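PDB 3LE2: serpin-ZX from Arabidopsis thaliana, which inhibits target proteases, among them metacaspase-9, by offering a reactive centre loop that is cleaved and then holds the enzyme covalently. Local coordinates for residues S186-G191 and V335-T340; E192-L195 and N199-T202; D218-L223 and S250-K255. All blocks are in the same frame, centred on the assembly; numbering follows the deposited sequence.

Interaction 1 (S186-G191 and V335-T340); sequences SLTQEG and VNEEGT
Thr188 and Glu337 reach for each other from opposite directions and meet through a single hydrogen bond: Thr188 OG1 donates to Glu337 OE2 at 2.7 Å. The hydroxyl uses the anti lone pair of the carboxylate, the one facing away from OE1, so it touches the outer flank of the group and does not sit between its two oxygens. The methyl of Thr188 adds little, with CG2 3.8 Å from Glu337 OE2, and the buried surface is small. Threonine suits the place because OG1, standing anti to the carbonyl carbon (chi1 -55°), points at the carboxylate and gives the buried Glu337 a donor. Glutamate is long enough to bridge backbones whose nearest CA atoms, those of Thr188 and Glu337, are 8.6 Å apart. The bend at chi2 (87°) in Glu337 turns the carboxylate out toward the threonine. Its other oxygen, OE1, makes a long, weak ion pair with Lys281 on strand 277-289. In serpin terms this is the breach region of sheet A, where strand 326-335 runs out into the proximal hinge of the reactive centre loop. As in other inhibitory serpins, the hinge is expected to move as the cleaved loop enters the sheet, and Glu337 lies at its root, just ahead of Gly339. Further out, an Asx turn shapes the chain: Asn336 OD1 accepts from Glu338 N at 3.0 Å, with an N-H...O angle of 157°. Trp179 NE1 donates to Asn336 O, while backbone bonds link Glu337 to Phe183 and Glu338 to Trp179. Thr188 itself is placed by strand 189-194, where Gln189 pairs with Phe205.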
# COMPACT_ATOMS: atom_id res chain seq x y z
N SER A 186 -0.12 -2.68 -29.47
CA SER A 186 -0.07 -2.01 -30.77
C SER A 186 -0.81 -0.67 -30.72
O SER A 186 -0.56 0.20 -31.55
CB SER A 186 -0.69 -2.88 -31.86
OG SER A 186 -0.63 -4.25 -31.52
N LEU A 187 -1.71 -0.53 -29.74
CA LEU A 187 -2.57 0.65 -29.62
C LEU A 187 -1.98 1.75 -28.74
O LEU A 187 -2.40 2.90 -28.80
CB LEU A 187 -3.95 0.26 -29.09
CG LEU A 187 -4.80 -0.61 -30.01
CD1 LEU A 187 -6.16 -0.92 -29.39
CD2 LEU A 187 -4.96 0.08 -31.35
N THR A 188 -1.01 1.38 -27.91
CA THR A 188 -0.33 2.37 -27.09
C THR A 188 0.28 3.45 -27.98
O THR A 188 0.94 3.14 -28.96
CB THR A 188 0.77 1.70 -26.26
OG1 THR A 188 0.20 0.63 -25.50
CG2 THR A 188 1.43 2.72 -25.33
N GLN A 189 0.05 4.71 -27.63
CA GLN A 189 0.55 5.83 -28.42
C GLN A 189 1.02 6.94 -27.49
O GLN A 189 0.59 7.01 -26.34
CB GLN A 189 -0.55 6.37 -29.35
CG GLN A 189 -1.07 5.35 -30.38
CD GLN A 189 -0.00 4.92 -31.41
OE1 GLN A 189 0.85 5.72 -31.81
NE2 GLN A 189 -0.06 3.66 -31.84
N GLU A 190 1.92 7.79 -27.97
CA GLU A 190 2.38 8.93 -27.18
C GLU A 190 1.24 9.94 -27.02
O GLU A 190 0.34 10.02 -27.85
CB GLU A 190 3.60 9.60 -27.83
CG GLU A 190 4.81 8.68 -27.97
CD GLU A 190 5.27 8.09 -26.64
OE1 GLU A 190 5.93 8.81 -25.85
OE2 GLU A 190 4.98 6.91 -26.39
N GLY A 191 1.29 10.71 -25.93
CA GLY A 191 0.24 11.67 -25.61
C GLY A 191 0.67 12.62 -24.50
O GLY A 191 1.65 12.37 -23.82
N VAL A 335 2.41 -0.29 -14.09
CA VAL A 335 1.25 -0.44 -14.96
C VAL A 335 1.70 -0.54 -16.42
O VAL A 335 2.31 0.38 -16.96
CB VAL A 335 0.25 0.72 -14.77
CG1 VAL A 335 -0.73 0.77 -15.93
CG2 VAL A 335 -0.48 0.59 -13.45
N ASN A 336 1.40 -1.68 -17.04
CA ASN A 336 1.65 -1.85 -18.47
C ASN A 336 0.51 -2.65 -19.14
O ASN A 336 -0.57 -2.81 -18.55
CB ASN A 336 3.04 -2.46 -18.74
CG ASN A 336 3.19 -3.86 -18.15
OD1 ASN A 336 2.25 -4.64 -18.14
ND2 ASN A 336 4.38 -4.17 -17.65
N GLU A 337 0.76 -3.14 -20.35
CA GLU A 337 -0.30 -3.78 -21.15
C GLU A 337 -0.60 -5.22 -20.79
O GLU A 337 -1.65 -5.74 -21.15
CB GLU A 337 0.06 -3.75 -22.65
CG GLU A 337 0.14 -2.37 -23.28
CD GLU A 337 1.50 -1.74 -23.12
OE1 GLU A 337 2.32 -2.26 -22.34
OE2 GLU A 337 1.74 -0.71 -23.79
N GLU A 338 0.32 -5.86 -20.08
CA GLU A 338 0.30 -7.31 -19.90
C GLU A 338 -0.97 -7.88 -19.24
O GLU A 338 -1.28 -7.57 -18.08
CB GLU A 338 1.56 -7.77 -19.15
CG GLU A 338 2.83 -7.20 -19.75
CD GLU A 338 4.09 -7.75 -19.10
OE1 GLU A 338 4.52 -7.19 -18.07
OE2 GLU A 338 4.64 -8.73 -19.63
N GLY A 339 -1.69 -8.71 -19.99
CA GLY A 339 -2.92 -9.34 -19.52
C GLY A 339 -2.89 -10.84 -19.80
O GLY A 339 -1.97 -11.34 -20.45
N THR A 340 -3.89 -11.56 -19.31
CA THR A 340 -3.92 -13.01 -19.48
C THR A 340 -4.01 -13.45 -20.95
O THR A 340 -4.70 -12.82 -21.77
CB THR A 340 -5.07 -13.65 -18.71
OG1 THR A 340 -4.95 -15.07 -18.78
CG2 THR A 340 -6.42 -13.22 -19.29

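Interaction 2 (E192-L195 and N199-T202); sequences EFHL and NKVT
Phe193 and Val201 form the tight centre of this contact, a hydrogen-bonded antiparallel pair joined in both directions. Phe193 N donates to Val201 O at 2.8 Å and almost straight (173°), while the return bond from Val201 N to Phe193 O is longer, at 3.0 Å. Flanking these bonds, at the neighbouring non-hydrogen-bonded pairs, CA-H...O contacts add to the closeness, one of them from Lys200 CA to Phe193 O at 3.2 Å. The side chains of the pair lie on the apolar face. Val201 CG2 is wedged between its own backbone N and carbonyl carbon, the crowded position, and from there meets Leu195 CD1 at 3.8 Å and the CB of Phe193. The Phe193 ring swings off the hairpin (chi1 -174°) to pack on Pro369 and Pro391, and Leu392 touches Val201. A beta-branched valine and a large aromatic suit this inward side. Strands 189-194 and 200-207 make up the beta hairpin of serpin sheet C, and toward its turn Leu195 N still bonds to Asn199 O at 2.8 Å, though less straight (139°). Asp197 OD1 steadies the turn by accepting from Asn199 N. The opposite face is more open to solvent and relies on side-chain contacts; charged and hydroxyl groups suit it, since Glu192, Lys200 and Thr202 are exposed. There Thr202 OG1 donates to Glu192 OE2 at 2.6 Å, using the syn lone pair on the side of OE1. In the His194-Lys200 pair, the lysine, bent at chi2 and chi4, slants across the histidine and leaves NZ at the ring edge, a close contact 3.1 Å from His194 CD2. The ring is anchored through ND1, hydrogen-bonded to Asp367 O.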
# COMPACT_ATOMS: atom_id res chain seq x y z
N GLU A 192 -0.06 13.71 -24.32
CA GLU A 192 0.31 14.72 -23.33
C GLU A 192 -0.25 14.44 -21.93
O GLU A 192 -1.45 14.26 -21.75
CB GLU A 192 -0.12 16.12 -23.80
CG GLU A 192 0.60 16.59 -25.08
CD GLU A 192 2.13 16.45 -25.00
OE1 GLU A 192 2.77 17.24 -24.27
OE2 GLU A 192 2.70 15.55 -25.67
N PHE A 193 0.64 14.42 -20.94
CA PHE A 193 0.22 14.37 -19.55
C PHE A 193 0.40 15.77 -18.95
O PHE A 193 1.43 16.42 -19.16
CB PHE A 193 1.05 13.33 -18.77
CG PHE A 193 0.58 13.12 -17.35
CD1 PHE A 193 -0.29 12.09 -17.04
CD2 PHE A 193 1.01 13.96 -16.34
CE1 PHE A 193 -0.72 11.91 -15.75
CE2 PHE A 193 0.59 13.78 -15.04
CZ PHE A 193 -0.28 12.76 -14.74
N HIS A 194 -0.61 16.24 -18.23
CA HIS A 194 -0.56 17.60 -17.70
C HIS A 194 -0.08 17.58 -16.25
O HIS A 194 -0.79 17.11 -15.35
CB HIS A 194 -1.94 18.28 -17.80
CG HIS A 194 -2.43 18.43 -19.20
ND1 HIS A 194 -2.98 17.38 -19.91
CD2 HIS A 194 -2.44 19.49 -20.04
CE1 HIS A 194 -3.31 17.79 -21.12
NE2 HIS A 194 -2.99 19.07 -21.23
N LEU A 195 1.14 18.08 -16.05
CA LEU A 195 1.76 18.14 -14.73
C LEU A 195 1.10 19.20 -13.85
O LEU A 195 0.54 20.18 -14.34
CB LEU A 195 3.25 18.44 -14.88
CG LEU A 195 4.31 17.35 -14.74
CD1 LEU A 195 3.91 16.03 -15.34
CD2 LEU A 195 5.61 17.85 -15.37
N ASN A 199 3.09 22.62 -16.59
CA ASN A 199 3.65 22.11 -17.83
C ASN A 199 3.05 20.77 -18.26
O ASN A 199 2.34 20.12 -17.49
CB ASN A 199 5.17 21.96 -17.69
CG ASN A 199 5.82 23.19 -17.08
OD1 ASN A 199 6.75 23.08 -16.28
ND2 ASN A 199 5.33 24.37 -17.45
N LYS A 200 3.36 20.37 -19.49
CA LYS A 200 2.92 19.10 -20.06
C LYS A 200 4.17 18.28 -20.42
O LYS A 200 5.25 18.84 -20.58
CB LYS A 200 2.07 19.33 -21.32
CG LYS A 200 0.80 20.15 -21.13
CD LYS A 200 1.07 21.66 -21.17
CE LYS A 200 -0.22 22.47 -21.41
NZ LYS A 200 -1.25 22.34 -20.32
N VAL A 201 3.99 16.97 -20.56
CA VAL A 201 5.06 16.06 -20.97
C VAL A 201 4.48 14.95 -21.85
O VAL A 201 3.32 14.59 -21.70
CB VAL A 201 5.78 15.41 -19.77
CG1 VAL A 201 6.64 16.44 -19.04
CG2 VAL A 201 4.77 14.74 -18.82
N THR A 202 5.29 14.42 -22.76
CA THR A 202 4.82 13.39 -23.68
C THR A 202 5.09 12.00 -23.12
O THR A 202 6.22 11.69 -22.72
CB THR A 202 5.50 13.51 -25.06
OG1 THR A 202 5.16 14.79 -25.63
CG2 THR A 202 5.01 12.42 -26.00

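Interaction 3 (D218-L223 and S250-K255). With SO4 (sulfate ion), chain B.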
# COMPACT_ATOMS: atom_id res chain seq x y z
N ASP A 218 -19.59 13.32 -8.68
CA ASP A 218 -19.52 14.77 -8.70
C ASP A 218 -18.05 15.21 -8.55
O ASP A 218 -17.50 15.22 -7.45
CB ASP A 218 -20.40 15.33 -7.58
CG ASP A 218 -20.48 16.85 -7.60
OD1 ASP A 218 -19.93 17.46 -8.54
OD2 ASP A 218 -21.10 17.43 -6.67
N GLY A 219 -17.42 15.55 -9.67
CA GLY A 219 -16.07 16.08 -9.65
C GLY A 219 -14.95 15.12 -10.01
O GLY A 219 -13.78 15.52 -10.09
N PHE A 220 -15.29 13.85 -10.21
CA PHE A 220 -14.27 12.84 -10.49
C PHE A 220 -14.85 11.58 -11.08
O PHE A 220 -16.06 11.41 -11.14
CB PHE A 220 -13.49 12.47 -9.22
CG PHE A 220 -14.35 11.90 -8.12
CD1 PHE A 220 -15.09 12.73 -7.29
CD2 PHE A 220 -14.40 10.52 -7.92
CE1 PHE A 220 -15.87 12.19 -6.26
CE2 PHE A 220 -15.20 9.98 -6.89
CZ PHE A 220 -15.92 10.82 -6.07
N LYS A 221 -13.97 10.69 -11.52
CA LYS A 221 -14.38 9.39 -12.02
C LYS A 221 -13.53 8.30 -11.40
O LYS A 221 -12.42 8.55 -10.91
CB LYS A 221 -14.28 9.35 -13.53
CG LYS A 221 -15.25 10.27 -14.22
CD LYS A 221 -14.89 10.40 -15.69
CE LYS A 221 -15.55 11.61 -16.31
NZ LYS A 221 -15.24 11.65 -17.76
N VAL A 222 -14.06 7.08 -11.40
CA VAL A 222 -13.30 5.94 -10.92
C VAL A 222 -13.27 4.80 -11.94
O VAL A 222 -14.30 4.46 -12.53
CB VAL A 222 -13.84 5.41 -9.59
CG1 VAL A 222 -12.97 4.24 -9.10
CG2 VAL A 222 -13.87 6.52 -8.56
N LEU A 223 -12.08 4.26 -12.16
CA LEU A 223 -11.90 3.10 -13.03
C LEU A 223 -11.37 1.93 -12.21
O LEU A 223 -10.47 2.11 -11.40
CB LEU A 223 -10.93 3.42 -14.16
CG LEU A 223 -10.30 2.21 -14.86
CD1 LEU A 223 -11.30 1.50 -15.75
CD2 LEU A 223 -9.09 2.64 -15.67
N SER A 250 -5.51 17.26 -5.18
CA SER A 250 -5.46 17.58 -3.77
C SER A 250 -6.86 17.67 -3.16
O SER A 250 -7.10 17.18 -2.07
CB SER A 250 -4.70 18.89 -3.54
OG SER A 250 -4.58 19.14 -2.16
N ASP A 251 -7.78 18.30 -3.88
CA ASP A 251 -9.13 18.46 -3.37
C ASP A 251 -9.86 17.12 -3.31
O ASP A 251 -10.60 16.84 -2.35
CB ASP A 251 -9.91 19.46 -4.24
CG ASP A 251 -9.53 20.91 -3.94
OD1 ASP A 251 -8.70 21.16 -3.04
OD2 ASP A 251 -10.08 21.80 -4.62
N LEU A 252 -9.64 16.28 -4.32
CA LEU A 252 -10.24 14.96 -4.32
C LEU A 252 -9.78 14.17 -3.12
O LEU A 252 -10.57 13.47 -2.49
CB LEU A 252 -9.88 14.21 -5.59
CG LEU A 252 -10.38 12.78 -5.61
CD1 LEU A 252 -11.90 12.76 -5.43
CD2 LEU A 252 -9.96 12.09 -6.91
N LEU A 253 -8.50 14.28 -2.78
CA LEU A 253 -7.97 13.55 -1.64
C LEU A 253 -8.53 14.13 -0.33
O LEU A 253 -8.82 13.39 0.62
CB LEU A 253 -6.43 13.51 -1.66
CG LEU A 253 -5.74 12.62 -0.61
CD1 LEU A 253 -6.21 11.14 -0.66
CD2 LEU A 253 -4.25 12.68 -0.75
N ASP A 254 -8.73 15.44 -0.29
CA ASP A 254 -9.41 16.04 0.86
C ASP A 254 -10.83 15.48 1.06
O ASP A 254 -11.21 15.13 2.18
CB ASP A 254 -9.48 17.56 0.72
CG ASP A 254 -8.13 18.22 0.94
OD1 ASP A 254 -7.21 17.57 1.50
OD2 ASP A 254 -8.01 19.41 0.56
N LYS A 255 -11.59 15.40 -0.02
CA LYS A 255 -12.92 14.78 0.00
C LYS A 255 -12.86 13.34 0.50
O LYS A 255 -13.61 12.95 1.40
CB LYS A 255 -13.56 14.81 -1.38
CG LYS A 255 -14.82 13.94 -1.48
CD LYS A 255 -15.45 14.04 -2.87
CE LYS A 255 -16.34 15.30 -3.01
NZ LYS A 255 -17.03 15.40 -4.35
S SO4 B . -21.90 12.09 -6.20
O1 SO4 B . -22.21 11.19 -5.09
O2 SO4 B . -20.50 12.51 -6.10
O3 SO4 B . -22.10 11.42 -7.50
O4 SO4 B . -22.84 13.22 -6.11
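Leu252 lays one methyl over a face of the Phe220 ring in a CH-pi contact: Leu252 CD1 lies 3.9 Å from the centroid of the Phe220 ring and 21° off the normal, with ring atom CD1 of Phe220 the closest at 3.7 Å. The two side chains cross at about a right angle, and the CD1 branch of Leu252 does the touching. Phe220 takes the less common rotamer in which CG lies between the backbone N and carbonyl carbon (chi1 61°), which stands the ring up from its strand toward the helix. A flat aromatic and a branched aliphatic suit a buried junction, here where helix 249-258 rests against strand 220-226 of serpin sheet B; Tyr217 and His266 also meet the ring. Lys255, extended except for a kink at chi3 (-82°), runs past it with CD 3.9 Å from Phe220 CE1 and brings NZ to the ring's edge, 3.1 Å from Asp218 O. The carboxylate of Asp218 is not in contact with that amine, but its charge may attract it. Gly219 turns the chain at positive phi, a conformation natural to glycine. At the exposed end, Asp218 N donates to sulfate O2 at 2.9 Å; the ion probably came from the crystallisation liquor.

Overall arrangement
Interactions 1 and 2 are the closest, with centres 18 Å apart: both use strand 189-194, and they touch where Glu190 CB packs on Thr202 CG2. Interaction 3 lies further off, its centre about 25 Å from that of interaction 1 and 20 Å from that of interaction 2, without contact. Along the chain, 192-195/199-202 closes before 218-223/250-255 opens, and both are nested inside the long loop that 186-191/335-340 closes. Thus the sheet C hairpin runs at its open end into the contact with the root of the reactive centre loop, while interaction 3 joins sheet B, in the body of the serpin, to helix 249-258.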